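Local atomic coordinates of LIM domain only protein 7 (Homo sapiens, PDB entry 2EAQ), a protein that probably uses this PDZ domain to bind the C-terminal ends of partner proteins in a groove between a strand and a helix. Residues A[17-21]-A[75-81]; A[52-58]-A[68-72]. All blocks are in the same frame, centred on the assembly; numbering follows the deposited sequence.

How the contacts relate
Both contacts use helix 65-78 of the PDZ fold, contact 2 in its N-terminal half and contact 1 at its C-terminal end, where the chain passes into strand 80-88. Contact 2 sits somewhat deeper, its centre about 7 Å from that of the chain against about 9 Å for contact 1, and is almost wholly apolar. Contact 1 also has a buried aromatic centre, but its margins are polar, with an Asx turn on one side and a nickel-bearing histidine on the other. Strands 51-55 and 80-88 are sheet neighbours, and L81 joins the contacts: its CD2 serves F19, while its CD1 lies 3.6 Å from I55 CB.

Contact 1 of 2, residues A[17-21]-A[75-81]; sequences LDFGF and AQETGHL. With NI (nickel (II) ion), chain B.
F19 and L81 form the apolar centre where loop 17-21 meets the junction of helix 65-78 and strand 80-88. L81 CD2 makes a CH-pi contact over one face of the F19 ring, 3.7 Å from its centroid and 17° off the normal. The same methyl meets the edge of F21, 3.6 Å from CE2. With CG anti to the backbone N (chi1 -171°), the L81 side chain extends toward the two rings. At the F19 edge, CZ is 3.4 Å from A75 O.

Q76 runs past F19 in the opposite direction, its amide plane 34° from the ring and its NE2 oblique to it. Q76 NE2 comes closest to the D18 backbone, 3.0 Å from D18 CA.

The hydrogen bonds are local. D18 OD1 accepts G20 N at 2.8 Å through its anti lone pair, an Asx turn; T78 OG1 accepts H80 N at 3.1 Å, an ST turn. H80 NE2 binds nickel at 2.2 Å. The ND1 of that histidine is hydrogen-bonded to N10.

Residues 18-21 (DFGF) lie where PDZ domains carry their carboxylate-binding GLGF loop and probably play that part. With D18, T78 and H80 serving turns and metal, packing by F19 and Q76 mainly joins the segments.

Contact 2 of 2, residues A[52-58]-A[68-72]; sequences IIAINNT and WEEAM
W68 lays its indole against I52 and I55, packing helix 65-78 of the PDZ fold over strand 51-55; the short segments cross at 59°. I55 runs obliquely over one face of the six-membered ring, with CD1 4.3 Å from its centroid in a CH-pi contact and CG1 3.6 Å from W68 CH2. I52 comes at about a right angle, its CG2 also 3.6 Å from W68 CH2. The tryptophan reaches the strand by extending away from its backbone N (chi1 178°). F60 meets the indole edge-to-face, and I23 of strand 21-26 packs on it too. W68 thus seats the helix on the sheet; in PDZ domains this helix and the strand corresponding to 21-26 line the peptide groove, so W68 probably helps set its shape.

Cutting W68 back to an alanine is likely to open a gap between helix and strand, leaving I52 CG2 and I55 CD1 without their aromatic partner.

Past the ring, I55 CD1 lies 3.7 Å from M72 CG. I55 also begins a type II' turn closed by two I55-T58 backbone hydrogen bonds; it sets T58 beside the helix. There T58 CG2 faces W68 CE3 across 3.9 Å, and T58 OG1 rests 3.4 Å from the methyl carbon CB of A71.

Contact 1 of 2, residues A[17-21]-A[75-81]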
loop_
_atom_site.group_PDB
_atom_site.type_symbol
_atom_site.label_atom_id
_atom_site.label_comp_id
_atom_site.label_asym_id
_atom_site.label_seq_id
_atom_site.Cartn_x
_atom_site.Cartn_y
_atom_site.Cartn_z
ATOM N N LEU A 17 -5.461 11.535 8.628
ATOM C CA LEU A 17 -6.194 10.521 7.879
ATOM C C LEU A 17 -5.203 9.574 7.200
ATOM O O LEU A 17 -4.099 10.006 6.841
ATOM C CB LEU A 17 -7.031 11.197 6.803
ATOM C CG LEU A 17 -8.023 12.290 7.218
ATOM C CD1 LEU A 17 -8.757 12.791 5.986
ATOM C CD2 LEU A 17 -8.992 11.704 8.225
ATOM N N ASP A 18 -5.571 8.311 7.030
ATOM C CA ASP A 18 -4.687 7.388 6.304
ATOM C C ASP A 18 -4.872 7.613 4.796
ATOM O O ASP A 18 -5.645 8.447 4.358
ATOM C CB ASP A 18 -4.944 5.931 6.645
ATOM C CG ASP A 18 -6.372 5.530 6.416
ATOM O OD1 ASP A 18 -6.907 5.676 5.297
ATOM O OD2 ASP A 18 -7.017 5.057 7.402
ATOM N N PHE A 19 -4.125 6.857 4.012
ATOM C CA PHE A 19 -4.131 7.030 2.560
ATOM C C PHE A 19 -5.386 6.597 1.838
ATOM O O PHE A 19 -5.557 6.931 0.673
ATOM C CB PHE A 19 -2.944 6.310 1.926
ATOM C CG PHE A 19 -1.605 6.945 2.203
ATOM C CD1 PHE A 19 -1.109 7.955 1.392
ATOM C CD2 PHE A 19 -0.826 6.509 3.266
ATOM C CE1 PHE A 19 0.154 8.514 1.618
ATOM C CE2 PHE A 19 0.464 7.082 3.523
ATOM C CZ PHE A 19 0.938 8.088 2.679
ATOM N N GLY A 20 -6.283 5.905 2.527
ATOM C CA GLY A 20 -7.518 5.537 1.842
ATOM C C GLY A 20 -7.639 4.102 1.455
ATOM O O GLY A 20 -8.574 3.775 0.750
ATOM N N PHE A 21 -6.752 3.207 1.916
ATOM C CA PHE A 21 -6.945 1.806 1.564
ATOM C C PHE A 21 -6.695 0.981 2.845
ATOM O O PHE A 21 -6.084 1.461 3.806
ATOM C CB PHE A 21 -5.957 1.398 0.441
ATOM C CG PHE A 21 -4.537 1.339 0.850
ATOM C CD1 PHE A 21 -3.972 0.146 1.242
ATOM C CD2 PHE A 21 -3.731 2.494 0.836
ATOM C CE1 PHE A 21 -2.622 0.127 1.625
ATOM C CE2 PHE A 21 -2.400 2.456 1.224
ATOM C CZ PHE A 21 -1.874 1.276 1.616
ATOM N N ALA A 75 5.260 5.941 6.413
ATOM C CA ALA A 75 4.759 6.558 5.191
ATOM C C ALA A 75 3.653 7.522 5.556
ATOM O O ALA A 75 3.503 8.519 4.873
ATOM C CB ALA A 75 4.223 5.435 4.233
ATOM N N GLN A 76 2.877 7.249 6.614
ATOM C CA GLN A 76 1.828 8.187 7.024
ATOM C C GLN A 76 2.482 9.448 7.532
ATOM O O GLN A 76 1.965 10.552 7.354
ATOM C CB GLN A 76 0.982 7.634 8.149
ATOM C CG GLN A 76 -0.217 8.491 8.320
ATOM C CD GLN A 76 -1.394 7.656 8.088
ATOM O OE1 GLN A 76 -1.976 7.136 9.020
ATOM N NE2 GLN A 76 -1.720 7.444 6.836
ATOM N N GLU A 77 3.608 9.309 8.208
ATOM C CA GLU A 77 4.310 10.482 8.684
ATOM C C GLU A 77 4.869 11.325 7.539
ATOM O O GLU A 77 4.722 12.559 7.538
ATOM C CB GLU A 77 5.479 10.107 9.615
ATOM C CG GLU A 77 5.921 11.369 10.330
ATOM C CD GLU A 77 6.641 11.161 11.678
ATOM O OE1 GLU A 77 7.300 12.134 12.128
ATOM O OE2 GLU A 77 6.536 10.057 12.261
ATOM N N THR A 78 5.451 10.722 6.502
ATOM C CA THR A 78 6.076 11.508 5.401
ATOM C C THR A 78 5.013 11.938 4.362
ATOM O O THR A 78 5.238 12.926 3.602
ATOM C CB THR A 78 7.137 10.699 4.629
ATOM O OG1 THR A 78 6.498 9.610 3.952
ATOM C CG2 THR A 78 8.196 10.141 5.559
ATOM N N GLY A 79 3.911 11.184 4.272
ATOM C CA GLY A 79 2.919 11.470 3.250
ATOM C C GLY A 79 3.237 10.903 1.886
ATOM O O GLY A 79 2.540 11.209 0.900
ATOM N N HIS A 80 4.293 10.118 1.773
ATOM C CA HIS A 80 4.673 9.545 0.478
ATOM C C HIS A 80 4.680 8.041 0.536
ATOM O O HIS A 80 5.274 7.405 1.442
ATOM C CB HIS A 80 6.095 9.981 0.043
ATOM C CG HIS A 80 6.316 11.451 0.006
ATOM N ND1 HIS A 80 5.645 12.285 -0.868
ATOM C CD2 HIS A 80 7.120 12.235 0.744
ATOM C CE1 HIS A 80 6.012 13.534 -0.641
ATOM N NE2 HIS A 80 6.903 13.528 0.339
ATOM N N LEU A 81 3.969 7.452 -0.393
ATOM C CA LEU A 81 3.888 6.019 -0.449
ATOM C C LEU A 81 4.058 5.552 -1.893
ATOM O O LEU A 81 3.140 5.710 -2.684
ATOM C CB LEU A 81 2.523 5.669 0.139
ATOM C CG LEU A 81 2.189 4.240 0.416
ATOM C CD1 LEU A 81 3.177 3.594 1.384
ATOM C CD2 LEU A 81 0.758 4.268 0.992
HETATM NI NI NI B . 8.008 15.141 1.337
HETATM O O HOH W 1 7.310 14.390 3.145
HETATM O O HOH W 2 9.760 14.079 1.548
#

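Contact 2 of 2, residues A[52-58]-A[68-72]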
loop_
_atom_site.group_PDB
_atom_site.type_symbol
_atom_site.label_atom_id
_atom_site.label_comp_id
_atom_site.label_asym_id
_atom_site.label_seq_id
_atom_site.Cartn_x
_atom_site.Cartn_y
_atom_site.Cartn_z
ATOM N N ILE A 52 0.371 -6.449 -2.647
ATOM C CA ILE A 52 1.339 -5.437 -2.254
ATOM C C ILE A 52 2.702 -6.123 -2.087
ATOM O O ILE A 52 2.889 -7.039 -1.259
ATOM C CB ILE A 52 0.884 -4.761 -0.924
ATOM C CG1 ILE A 52 -0.491 -4.136 -1.161
ATOM C CG2 ILE A 52 1.895 -3.741 -0.444
ATOM C CD1 ILE A 52 -1.239 -3.662 0.142
ATOM N N ILE A 53 3.687 -5.705 -2.877
ATOM C CA ILE A 53 5.002 -6.284 -2.817
ATOM C C ILE A 53 5.968 -5.501 -1.975
ATOM O O ILE A 53 6.748 -6.060 -1.222
ATOM C CB ILE A 53 5.568 -6.484 -4.260
ATOM C CG1 ILE A 53 4.617 -7.361 -5.089
ATOM C CG2 ILE A 53 6.967 -7.113 -4.173
ATOM C CD1 ILE A 53 4.269 -8.665 -4.494
ATOM N N ALA A 54 5.894 -4.181 -2.055
ATOM C CA ALA A 54 6.781 -3.332 -1.269
ATOM C C ALA A 54 6.201 -1.923 -1.152
ATOM O O ALA A 54 5.359 -1.551 -1.944
ATOM C CB ALA A 54 8.164 -3.154 -1.984
ATOM N N ILE A 55 6.583 -1.216 -0.110
ATOM C CA ILE A 55 6.263 0.215 -0.032
ATOM C C ILE A 55 7.571 0.944 0.245
ATOM O O ILE A 55 8.354 0.533 1.118
ATOM C CB ILE A 55 5.203 0.583 1.010
ATOM C CG1 ILE A 55 5.619 0.101 2.390
ATOM C CG2 ILE A 55 3.877 0.040 0.600
ATOM C CD1 ILE A 55 4.694 0.655 3.534
ATOM N N ASN A 56 7.821 2.021 -0.507
ATOM C CA ASN A 56 9.027 2.793 -0.322
ATOM C C ASN A 56 10.227 1.818 -0.300
ATOM O O ASN A 56 10.393 1.045 -1.263
ATOM C CB ASN A 56 8.844 3.675 0.938
ATOM C CG ASN A 56 7.637 4.605 0.814
ATOM O OD1 ASN A 56 6.958 4.956 1.813
ATOM N ND2 ASN A 56 7.391 5.053 -0.411
ATOM N N ASN A 57 11.042 1.835 0.725
ATOM C CA ASN A 57 12.206 0.906 0.699
ATOM C C ASN A 57 11.988 -0.388 1.469
ATOM O O ASN A 57 12.976 -1.034 1.860
ATOM C CB ASN A 57 13.393 1.677 1.317
ATOM C CG ASN A 57 13.758 2.903 0.455
ATOM O OD1 ASN A 57 13.958 4.038 0.955
ATOM N ND2 ASN A 57 13.803 2.671 -0.837
ATOM N N THR A 58 10.744 -0.827 1.641
ATOM C CA THR A 58 10.455 -1.983 2.464
ATOM C C THR A 58 9.728 -3.018 1.654
ATOM O O THR A 58 8.589 -2.819 1.239
ATOM C CB THR A 58 9.553 -1.561 3.645
ATOM O OG1 THR A 58 10.251 -0.618 4.462
ATOM C CG2 THR A 58 9.169 -2.740 4.501
ATOM N N TRP A 68 7.048 -4.216 8.628
ATOM C CA TRP A 68 6.052 -3.752 7.670
ATOM C C TRP A 68 5.145 -2.687 8.268
ATOM O O TRP A 68 4.917 -1.578 7.693
ATOM C CB TRP A 68 5.210 -4.930 7.219
ATOM C CG TRP A 68 4.146 -4.410 6.260
ATOM C CD1 TRP A 68 2.837 -4.116 6.532
ATOM C CD2 TRP A 68 4.384 -4.056 4.918
ATOM N NE1 TRP A 68 2.247 -3.583 5.418
ATOM C CE2 TRP A 68 3.176 -3.530 4.407
ATOM C CE3 TRP A 68 5.511 -4.140 4.072
ATOM C CZ2 TRP A 68 3.051 -3.080 3.083
ATOM C CZ3 TRP A 68 5.373 -3.697 2.757
ATOM C CH2 TRP A 68 4.164 -3.177 2.275
ATOM N N GLU A 69 4.625 -2.987 9.448
ATOM C CA GLU A 69 3.778 -2.072 10.097
ATOM C C GLU A 69 4.490 -0.776 10.406
ATOM O O GLU A 69 3.906 0.317 10.261
ATOM C CB GLU A 69 3.177 -2.726 11.330
ATOM C CG GLU A 69 2.187 -3.858 10.857
ATOM C CD GLU A 69 1.434 -4.530 12.023
ATOM O OE1 GLU A 69 0.192 -4.563 11.950
ATOM O OE2 GLU A 69 2.098 -4.999 12.985
ATOM N N GLU A 70 5.751 -0.847 10.805
ATOM C CA GLU A 70 6.522 0.378 11.050
ATOM C C GLU A 70 6.714 1.162 9.760
ATOM O O GLU A 70 6.640 2.391 9.783
ATOM C CB GLU A 70 7.871 0.038 11.705
ATOM C CG GLU A 70 7.635 -0.428 13.141
ATOM C CD GLU A 70 8.850 -0.995 13.873
ATOM O OE1 GLU A 70 9.907 -1.321 13.285
ATOM O OE2 GLU A 70 8.713 -1.187 15.110
ATOM N N ALA A 71 6.939 0.497 8.625
ATOM C CA ALA A 71 7.058 1.230 7.347
ATOM C C ALA A 71 5.761 1.906 6.926
ATOM O O ALA A 71 5.769 3.048 6.423
ATOM C CB ALA A 71 7.482 0.284 6.280
ATOM N N MET A 72 4.633 1.269 7.201
ATOM C CA MET A 72 3.345 1.864 6.903
ATOM C C MET A 72 3.126 3.103 7.753
ATOM O O MET A 72 2.700 4.171 7.264
ATOM C CB MET A 72 2.255 0.851 7.209
ATOM C CG MET A 72 2.130 -0.132 6.109
ATOM S SD MET A 72 1.152 0.386 4.553
ATOM C CE MET A 72 1.253 1.562 4.437
#